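Local coordinates for arginine--tRNA ligase (Campylobacter jejuni, PDB 3FNR), which catalyses the ATP-dependent attachment of L-arginine to tRNA(Arg), releasing AMP and diphosphate, as a monomeric class I aminoacyl-tRNA synthetase, at residues V275-D280 and S297-E302; F312-K315 and H320-F323; G52-D57 and D306-I311. The protein carries 1 engineered substitution. All coordinates share one frame; numbering follows the deposited sequence.

Contact 1 (V275-D280 and S297-E302); sequences VSLLKD and SDVVDE
Leu277 and Val299 meet tip to tip. Leu277 CD1 lies 4.0 Å from Val299 CG2, the inner, apolar half of this contact. Strand 267-279 of the catalytic-domain sheet here faces helix 296-303. Val299 is buried, with Leu308 of the following helix against it. Leu277 also touches Ile47 of the 'HIGH' motif. The two backbones stay well apart, with Leu277 CA and Val299 CA separated by 9.6 Å, and a single methyl pair closes the gap.

The outer half is open to solvent. Lys279 NZ donates to Glu302 OE1 at 2.8 Å in a salt bridge, and it meets that oxygen almost in line with the C-O bond. Glu302 reaches out with CG anti to its backbone N (chi1 -166°) and an extended chain beyond. The lysine chain is bent at three bonds to bring its amine there. Glu302 OE2 has a second partner, the hydroxyl of Tyr284. The chain after Tyr284 reads KMSK, consistent with the KMSKS signature loop of class I synthetases. The carboxylate is thus held at both oxygens, by an ammonium at OE1 and a hydroxyl at OE2. The outer side depends on charge and hydrogen bonding, the inner side on one apolar pair.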
loop_
_atom_site.group_PDB
_atom_site.type_symbol
_atom_site.label_atom_id
_atom_site.label_comp_id
_atom_site.label_asym_id
_atom_site.label_seq_id
_atom_site.Cartn_x
_atom_site.Cartn_y
_atom_site.Cartn_z
ATOM N N VAL A 275 -4.148 11.572 6.806
ATOM C CA VAL A 275 -5.557 11.275 6.550
ATOM C C VAL A 275 -6.398 11.620 7.792
ATOM O O VAL A 275 -6.018 11.285 8.918
ATOM C CB VAL A 275 -5.760 9.794 6.142
ATOM C CG1 VAL A 275 -7.226 9.464 5.976
ATOM C CG2 VAL A 275 -5.014 9.487 4.853
ATOM N N SER A 276 -7.519 12.308 7.586
ATOM C CA SER A 276 -8.491 12.534 8.653
ATOM C C SER A 276 -9.685 11.613 8.481
ATOM O O SER A 276 -10.385 11.676 7.465
ATOM C CB SER A 276 -8.968 13.984 8.662
ATOM O OG SER A 276 -7.925 14.861 9.034
ATOM N N LEU A 277 -9.921 10.757 9.470
ATOM C CA LEU A 277 -11.108 9.911 9.461
ATOM C C LEU A 277 -12.194 10.507 10.334
ATOM O O LEU A 277 -11.933 10.938 11.458
ATOM C CB LEU A 277 -10.784 8.494 9.927
ATOM C CG LEU A 277 -10.178 7.527 8.915
ATOM C CD1 LEU A 277 -9.681 6.295 9.642
ATOM C CD2 LEU A 277 -11.174 7.150 7.817
ATOM N N LEU A 278 -13.411 10.530 9.803
ATOM C CA LEU A 278 -14.566 11.055 10.524
ATOM C C LEU A 278 -15.654 10.004 10.646
ATOM O O LEU A 278 -15.780 9.133 9.784
ATOM C CB LEU A 278 -15.153 12.280 9.812
ATOM C CG LEU A 278 -14.307 13.531 9.580
ATOM C CD1 LEU A 278 -15.059 14.488 8.684
ATOM C CD2 LEU A 278 -13.959 14.207 10.883
ATOM N N LYS A 279 -16.425 10.097 11.726
ATOM C CA LYS A 279 -17.684 9.371 11.870
ATOM C C LYS A 279 -18.735 10.326 12.437
ATOM O O LYS A 279 -18.546 10.892 13.522
ATOM C CB LYS A 279 -17.529 8.143 12.770
ATOM C CG LYS A 279 -18.737 7.210 12.736
ATOM C CD LYS A 279 -19.096 6.703 14.128
ATOM C CE LYS A 279 -18.446 5.365 14.453
ATOM N NZ LYS A 279 -19.231 4.228 13.901
ATOM N N ASP A 280 -19.822 10.497 11.679
ATOM C CA ASP A 280 -20.946 11.401 12.000
ATOM C C ASP A 280 -20.546 12.879 12.142
ATOM O O ASP A 280 -21.148 13.626 12.920
ATOM C CB ASP A 280 -21.743 10.911 13.228
ATOM C CG ASP A 280 -22.363 9.529 13.022
ATOM O OD1 ASP A 280 -22.288 8.693 13.954
ATOM O OD2 ASP A 280 -22.928 9.277 11.935
ATOM N N SER A 297 -6.220 -2.295 11.757
ATOM C CA SER A 297 -7.063 -3.449 12.034
ATOM C C SER A 297 -8.481 -3.092 12.469
ATOM O O SER A 297 -9.443 -3.709 12.012
ATOM C CB SER A 297 -6.414 -4.261 13.156
ATOM O OG SER A 297 -6.521 -5.642 12.904
ATOM N N ASP A 298 -8.595 -2.113 13.366
ATOM C CA ASP A 298 -9.884 -1.678 13.892
ATOM C C ASP A 298 -10.742 -1.044 12.803
ATOM O O ASP A 298 -11.947 -1.295 12.729
ATOM C CB ASP A 298 -9.687 -0.687 15.044
ATOM C CG ASP A 298 -9.197 -1.355 16.327
ATOM O OD1 ASP A 298 -8.736 -0.619 17.228
ATOM O OD2 ASP A 298 -9.271 -2.600 16.443
ATOM N N VAL A 299 -10.106 -0.232 11.962
ATOM C CA VAL A 299 -10.773 0.428 10.842
ATOM C C VAL A 299 -11.249 -0.588 9.796
ATOM O O VAL A 299 -12.387 -0.504 9.333
ATOM C CB VAL A 299 -9.871 1.537 10.238
ATOM C CG1 VAL A 299 -10.450 2.097 8.943
ATOM C CG2 VAL A 299 -9.657 2.666 11.266
ATOM N N VAL A 300 -10.405 -1.567 9.459
ATOM C CA VAL A 300 -10.794 -2.627 8.515
ATOM C C VAL A 300 -11.927 -3.489 9.081
ATOM O O VAL A 300 -12.803 -3.933 8.340
ATOM C CB VAL A 300 -9.602 -3.520 8.060
ATOM C CG1 VAL A 300 -10.051 -4.530 6.995
ATOM C CG2 VAL A 300 -8.492 -2.690 7.488
ATOM N N ASP A 301 -11.919 -3.702 10.396
ATOM C CA ASP A 301 -13.004 -4.415 11.077
ATOM C C ASP A 301 -14.338 -3.686 10.899
ATOM O O ASP A 301 -15.377 -4.308 10.664
ATOM C CB ASP A 301 -12.695 -4.571 12.574
ATOM C CG ASP A 301 -11.669 -5.663 12.861
ATOM O OD1 ASP A 301 -11.581 -6.637 12.081
ATOM O OD2 ASP A 301 -10.950 -5.544 13.881
ATOM N N GLU A 302 -14.285 -2.361 10.983
ATOM C CA GLU A 302 -15.474 -1.535 10.907
ATOM C C GLU A 302 -15.954 -1.311 9.476
ATOM O O GLU A 302 -17.130 -1.519 9.185
ATOM C CB GLU A 302 -15.235 -0.197 11.608
ATOM C CG GLU A 302 -16.505 0.600 11.869
ATOM C CD GLU A 302 -16.343 1.625 12.980
ATOM O OE1 GLU A 302 -17.201 2.527 13.076
ATOM O OE2 GLU A 302 -15.372 1.531 13.762
#

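Contact 2 (F312-K315 and H320-F323); sequences FLSK and HLEF
Beside the contact of Leu321 with Ser314 and Lys315, the rings of Phe312 and Phe323 are not stacked on each other. Each packs against its own neighbours. The Phe312 ring turns to Ile47, Val275 and helix 50-65. The Phe323 ring packs on Ile311 and Leu328.

The contact closes a beta-alpha-beta crossover in the class I catalytic domain. The chain leaves strand 267-279, passes through helices 296-303 and 305-311, and returns in strand 321-324, parallel to and beside the first. Residues 312-315 form the bend after the last helix, and Lys315 CA comes within 6.4 Å of Leu321 CA.

One methyl carries the touching. Leu321 CD2 is 3.8 Å from Lys315 CB and also meets the serine hydroxyl. A trans first torsion (chi1 -169°) turns the leucine CG away from its own backbone N and sends the branch toward the bend. Lys315 contributes the root of its chain, and its amine end leads away from the strand. Its backbone O accepts a hydrogen bond from Arg51 NH2. The serine hydroxyl joins helix end and bend while lying against an apolar group: Ser314 OG is 3.7 Å from Leu321 CD2, yet its polar partner is Ile311 O, to which it is hydrogen-bonded at the end of helix 305-311.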
loop_
_atom_site.group_PDB
_atom_site.type_symbol
_atom_site.label_atom_id
_atom_site.label_comp_id
_atom_site.label_asym_id
_atom_site.label_seq_id
_atom_site.Cartn_x
_atom_site.Cartn_y
_atom_site.Cartn_z
ATOM N N PHE A 312 -8.466 5.220 0.764
ATOM C CA PHE A 312 -7.058 5.586 0.908
ATOM C C PHE A 312 -6.311 5.800 -0.411
ATOM O O PHE A 312 -5.160 6.234 -0.419
ATOM C CB PHE A 312 -6.336 4.615 1.854
ATOM C CG PHE A 312 -6.633 4.875 3.308
ATOM C CD1 PHE A 312 -5.806 5.699 4.059
ATOM C CD2 PHE A 312 -7.766 4.344 3.910
ATOM C CE1 PHE A 312 -6.081 5.963 5.396
ATOM C CE2 PHE A 312 -8.054 4.614 5.247
ATOM C CZ PHE A 312 -7.205 5.422 5.989
ATOM N N LEU A 313 -6.986 5.507 -1.520
ATOM C CA LEU A 313 -6.443 5.731 -2.851
ATOM C C LEU A 313 -7.080 6.940 -3.538
ATOM O O LEU A 313 -6.612 7.373 -4.586
ATOM C CB LEU A 313 -6.667 4.490 -3.706
ATOM C CG LEU A 313 -5.715 4.254 -4.872
ATOM C CD1 LEU A 313 -4.351 3.790 -4.357
ATOM C CD2 LEU A 313 -6.324 3.240 -5.815
ATOM N N SER A 314 -8.114 7.499 -2.915
ATOM C CA SER A 314 -9.083 8.350 -3.609
ATOM C C SER A 314 -8.653 9.793 -3.833
ATOM O O SER A 314 -9.326 10.535 -4.547
ATOM C CB SER A 314 -10.440 8.311 -2.888
ATOM O OG SER A 314 -10.338 8.903 -1.603
ATOM N N LYS A 315 -7.549 10.202 -3.228
ATOM C CA LYS A 315 -7.034 11.543 -3.467
ATOM C C LYS A 315 -5.520 11.525 -3.617
ATOM O O LYS A 315 -4.846 10.678 -3.016
ATOM C CB LYS A 315 -7.492 12.509 -2.357
ATOM C CG LYS A 315 -7.379 14.020 -2.665
ATOM C CD LYS A 315 -8.371 14.542 -3.729
ATOM C CE LYS A 315 -7.791 14.575 -5.160
ATOM N NZ LYS A 315 -6.494 15.307 -5.284
ATOM N N HIS A 320 -4.005 16.348 1.529
ATOM C CA HIS A 320 -4.804 15.909 2.683
ATOM C C HIS A 320 -6.110 15.235 2.269
ATOM O O HIS A 320 -6.851 15.768 1.436
ATOM C CB HIS A 320 -5.139 17.094 3.592
ATOM C CG HIS A 320 -3.967 17.639 4.345
ATOM N ND1 HIS A 320 -3.536 17.104 5.539
ATOM C CD2 HIS A 320 -3.151 18.688 4.084
ATOM C CE1 HIS A 320 -2.498 17.792 5.977
ATOM N NE2 HIS A 320 -2.245 18.761 5.114
ATOM N N LEU A 321 -6.393 14.086 2.874
ATOM C CA LEU A 321 -7.601 13.335 2.610
ATOM C C LEU A 321 -8.470 13.329 3.859
ATOM O O LEU A 321 -8.016 12.961 4.945
ATOM C CB LEU A 321 -7.243 11.907 2.172
ATOM C CG LEU A 321 -8.262 10.921 1.573
ATOM C CD1 LEU A 321 -8.789 9.958 2.620
ATOM C CD2 LEU A 321 -9.418 11.593 0.806
ATOM N N GLU A 322 -9.717 13.754 3.695
ATOM C CA GLU A 322 -10.703 13.706 4.764
ATOM C C GLU A 322 -11.882 12.871 4.295
ATOM O O GLU A 322 -12.404 13.082 3.197
ATOM C CB GLU A 322 -11.165 15.114 5.134
ATOM C CG GLU A 322 -12.094 15.176 6.348
ATOM C CD GLU A 322 -12.869 16.483 6.430
ATOM O OE1 GLU A 322 -13.669 16.770 5.509
ATOM O OE2 GLU A 322 -12.682 17.219 7.423
ATOM N N PHE A 323 -12.291 11.912 5.117
ATOM C CA PHE A 323 -13.420 11.068 4.758
ATOM C C PHE A 323 -14.287 10.729 5.953
ATOM O O PHE A 323 -13.778 10.401 7.019
ATOM C CB PHE A 323 -12.951 9.784 4.069
ATOM C CG PHE A 323 -14.011 9.132 3.234
ATOM C CD1 PHE A 323 -14.173 9.489 1.897
ATOM C CD2 PHE A 323 -14.855 8.168 3.780
ATOM C CE1 PHE A 323 -15.162 8.893 1.115
ATOM C CE2 PHE A 323 -15.845 7.567 3.009
ATOM C CZ PHE A 323 -16.000 7.931 1.673
#

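Contact 3 (G52-D57 and D306-I311); sequences GAVFGD and DALRYI
Val54 and Arg309 mark the crossing of helix 50-65 with helix 305-311. The two short segments run nearly at right angles, with a signed crossing angle of -83° and axes 9.6 Å apart. Val54 CA and Arg309 CA are 6.1 Å apart. The helices belong to the Rossmann-type catalytic domain of class I synthetases, and helix 50-65 directly follows the 'HIGH' motif. All four touching residues are buried.

Val54 fills the crossing with both methyls. Its CG2 lies 3.8 Å from Leu308 CD2. Its CG1 lies 3.8 Å from the backbone Arg309 O and 3.9 Å from Arg309 NE. The valine and arginine side chains slide past each other in opposite directions. The arginine bends at chi2 and chi3 and carries its guanidinium to Asp57.

There NH1 and NH2 of Arg309 both donate to the same oxygen, Asp57 OD1, at 2.9 and 3.0 Å. The bonds are clearly bent, the NH1 one to 139°. Carboxylate and guanidinium planes are 72° apart, and both donors come to the anti side of OD1, tilted out of the carboxylate plane. Arg61 NE, from the same helix as Asp57, makes a further salt bridge to OD1. The guanidinium is fixed beyond this by Ala158 O, which accepts from NH1, and by Thr58 OG1, bonded to NH2.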
loop_
_atom_site.group_PDB
_atom_site.type_symbol
_atom_site.label_atom_id
_atom_site.label_comp_id
_atom_site.label_asym_id
_atom_site.label_seq_id
_atom_site.Cartn_x
_atom_site.Cartn_y
_atom_site.Cartn_z
ATOM N N GLY A 52 0.116 4.837 2.940
ATOM C CA GLY A 52 1.361 4.311 2.360
ATOM C C GLY A 52 1.202 2.868 1.912
ATOM O O GLY A 52 1.533 2.520 0.773
ATOM N N ALA A 53 0.651 2.040 2.795
ATOM C CA ALA A 53 0.420 0.619 2.481
ATOM C C ALA A 53 -0.508 0.426 1.262
ATOM O O ALA A 53 -0.179 -0.323 0.335
ATOM C CB ALA A 53 -0.141 -0.085 3.682
ATOM N N VAL A 54 -1.646 1.118 1.265
ATOM C CA VAL A 54 -2.656 0.977 0.202
ATOM C C VAL A 54 -2.106 1.512 -1.118
ATOM O O VAL A 54 -2.227 0.856 -2.158
ATOM C CB VAL A 54 -3.994 1.662 0.597
ATOM C CG1 VAL A 54 -4.942 1.838 -0.621
ATOM C CG2 VAL A 54 -4.679 0.862 1.694
ATOM N N PHE A 55 -1.469 2.684 -1.064
ATOM C CA PHE A 55 -0.819 3.265 -2.240
ATOM C C PHE A 55 0.239 2.324 -2.833
ATOM O O PHE A 55 0.259 2.094 -4.045
ATOM C CB PHE A 55 -0.210 4.639 -1.917
ATOM C CG PHE A 55 0.259 5.408 -3.134
ATOM C CD1 PHE A 55 -0.584 6.334 -3.753
ATOM C CD2 PHE A 55 1.550 5.229 -3.645
ATOM C CE1 PHE A 55 -0.149 7.057 -4.874
ATOM C CE2 PHE A 55 1.988 5.946 -4.775
ATOM C CZ PHE A 55 1.137 6.856 -5.383
ATOM N N GLY A 56 1.106 1.773 -1.985
ATOM C CA GLY A 56 2.213 0.936 -2.473
ATOM C C GLY A 56 1.773 -0.372 -3.095
ATOM O O GLY A 56 2.364 -0.838 -4.081
ATOM N N ASP A 57 0.734 -0.971 -2.529
ATOM C CA ASP A 57 0.260 -2.249 -3.053
ATOM C C ASP A 57 -0.452 -2.032 -4.377
ATOM O O ASP A 57 -0.288 -2.819 -5.310
ATOM C CB ASP A 57 -0.665 -2.962 -2.069
ATOM C CG ASP A 57 -1.030 -4.353 -2.543
ATOM O OD1 ASP A 57 -2.230 -4.614 -2.762
ATOM O OD2 ASP A 57 -0.104 -5.170 -2.745
ATOM N N ASP A 306 -12.470 -3.444 1.076
ATOM C CA ASP A 306 -12.772 -2.695 -0.150
ATOM C C ASP A 306 -12.844 -1.200 0.100
ATOM O O ASP A 306 -12.286 -0.417 -0.670
ATOM C CB ASP A 306 -14.088 -3.171 -0.762
ATOM C CG ASP A 306 -14.065 -4.646 -1.140
ATOM O OD1 ASP A 306 -12.964 -5.221 -1.300
ATOM O OD2 ASP A 306 -15.157 -5.236 -1.280
ATOM N N ALA A 307 -13.512 -0.821 1.191
ATOM C CA ALA A 307 -13.671 0.572 1.563
ATOM C C ALA A 307 -12.328 1.205 1.879
ATOM O O ALA A 307 -12.058 2.309 1.421
ATOM C CB ALA A 307 -14.617 0.704 2.739
ATOM N N LEU A 308 -11.481 0.496 2.631
ATOM C CA LEU A 308 -10.122 0.971 2.942
ATOM C C LEU A 308 -9.319 1.178 1.668
ATOM O O LEU A 308 -8.688 2.225 1.479
ATOM C CB LEU A 308 -9.374 -0.007 3.860
ATOM C CG LEU A 308 -8.069 0.563 4.439
ATOM C CD1 LEU A 308 -8.272 1.068 5.848
ATOM C CD2 LEU A 308 -6.968 -0.470 4.419
ATOM N N ARG A 309 -9.372 0.182 0.787
ATOM C CA ARG A 309 -8.646 0.222 -0.462
ATOM C C ARG A 309 -9.142 1.349 -1.371
ATOM O O ARG A 309 -8.386 1.854 -2.193
ATOM C CB ARG A 309 -8.737 -1.128 -1.183
ATOM C CG ARG A 309 -8.029 -2.315 -0.491
ATOM C CD ARG A 309 -6.550 -2.066 -0.226
ATOM N NE ARG A 309 -5.774 -1.884 -1.455
ATOM C CZ ARG A 309 -4.917 -2.769 -1.957
ATOM N NH1 ARG A 309 -4.710 -3.928 -1.347
ATOM N NH2 ARG A 309 -4.266 -2.493 -3.086
ATOM N N TYR A 310 -10.405 1.741 -1.222
ATOM C CA TYR A 310 -10.959 2.817 -2.033
ATOM C C TYR A 310 -10.588 4.176 -1.461
ATOM O O TYR A 310 -9.997 5.007 -2.155
ATOM C CB TYR A 310 -12.482 2.714 -2.178
ATOM C CG TYR A 310 -13.012 3.698 -3.213
ATOM C CD1 TYR A 310 -13.284 5.037 -2.880
ATOM C CD2 TYR A 310 -13.191 3.304 -4.537
ATOM C CE1 TYR A 310 -13.730 5.950 -3.845
ATOM C CE2 TYR A 310 -13.639 4.199 -5.504
ATOM C CZ TYR A 310 -13.902 5.516 -5.155
ATOM O OH TYR A 310 -14.349 6.382 -6.123
ATOM N N ILE A 311 -10.973 4.395 -0.208
ATOM C CA ILE A 311 -10.834 5.669 0.471
ATOM C C ILE A 311 -9.389 6.130 0.447
ATOM O O ILE A 311 -9.113 7.274 0.095
ATOM C CB ILE A 311 -11.326 5.561 1.937
ATOM C CG1 ILE A 311 -12.841 5.371 1.975
ATOM C CG2 ILE A 311 -10.948 6.794 2.740
ATOM C CD1 ILE A 311 -13.353 4.798 3.291
#

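How the contacts relate
The three contacts form one continuous piece of the catalytic domain, with centres 10 to 13 Å apart. Contacts 1 and 2 share the sheet: Ser276 N to Leu321 O and Leu278 N to Phe323 O, each 2.8 Å, are probable hydrogen bonds between neighbouring parallel strands. Contacts 1 and 3 join through consecutive helices, where Val300 CG2 lies 4.1 Å from Leu308 CD2. Contact 2 begins where the second helix of contact 3 ends, and Phe312 CB is 4.0 Å from Val54 CG1. The 'HIGH' motif touches contacts 1 and 2 through Ile47 and leads directly into the helix of contact 3. In class I synthetases this motif forms part of the ATP site, so the contacts probably border that site.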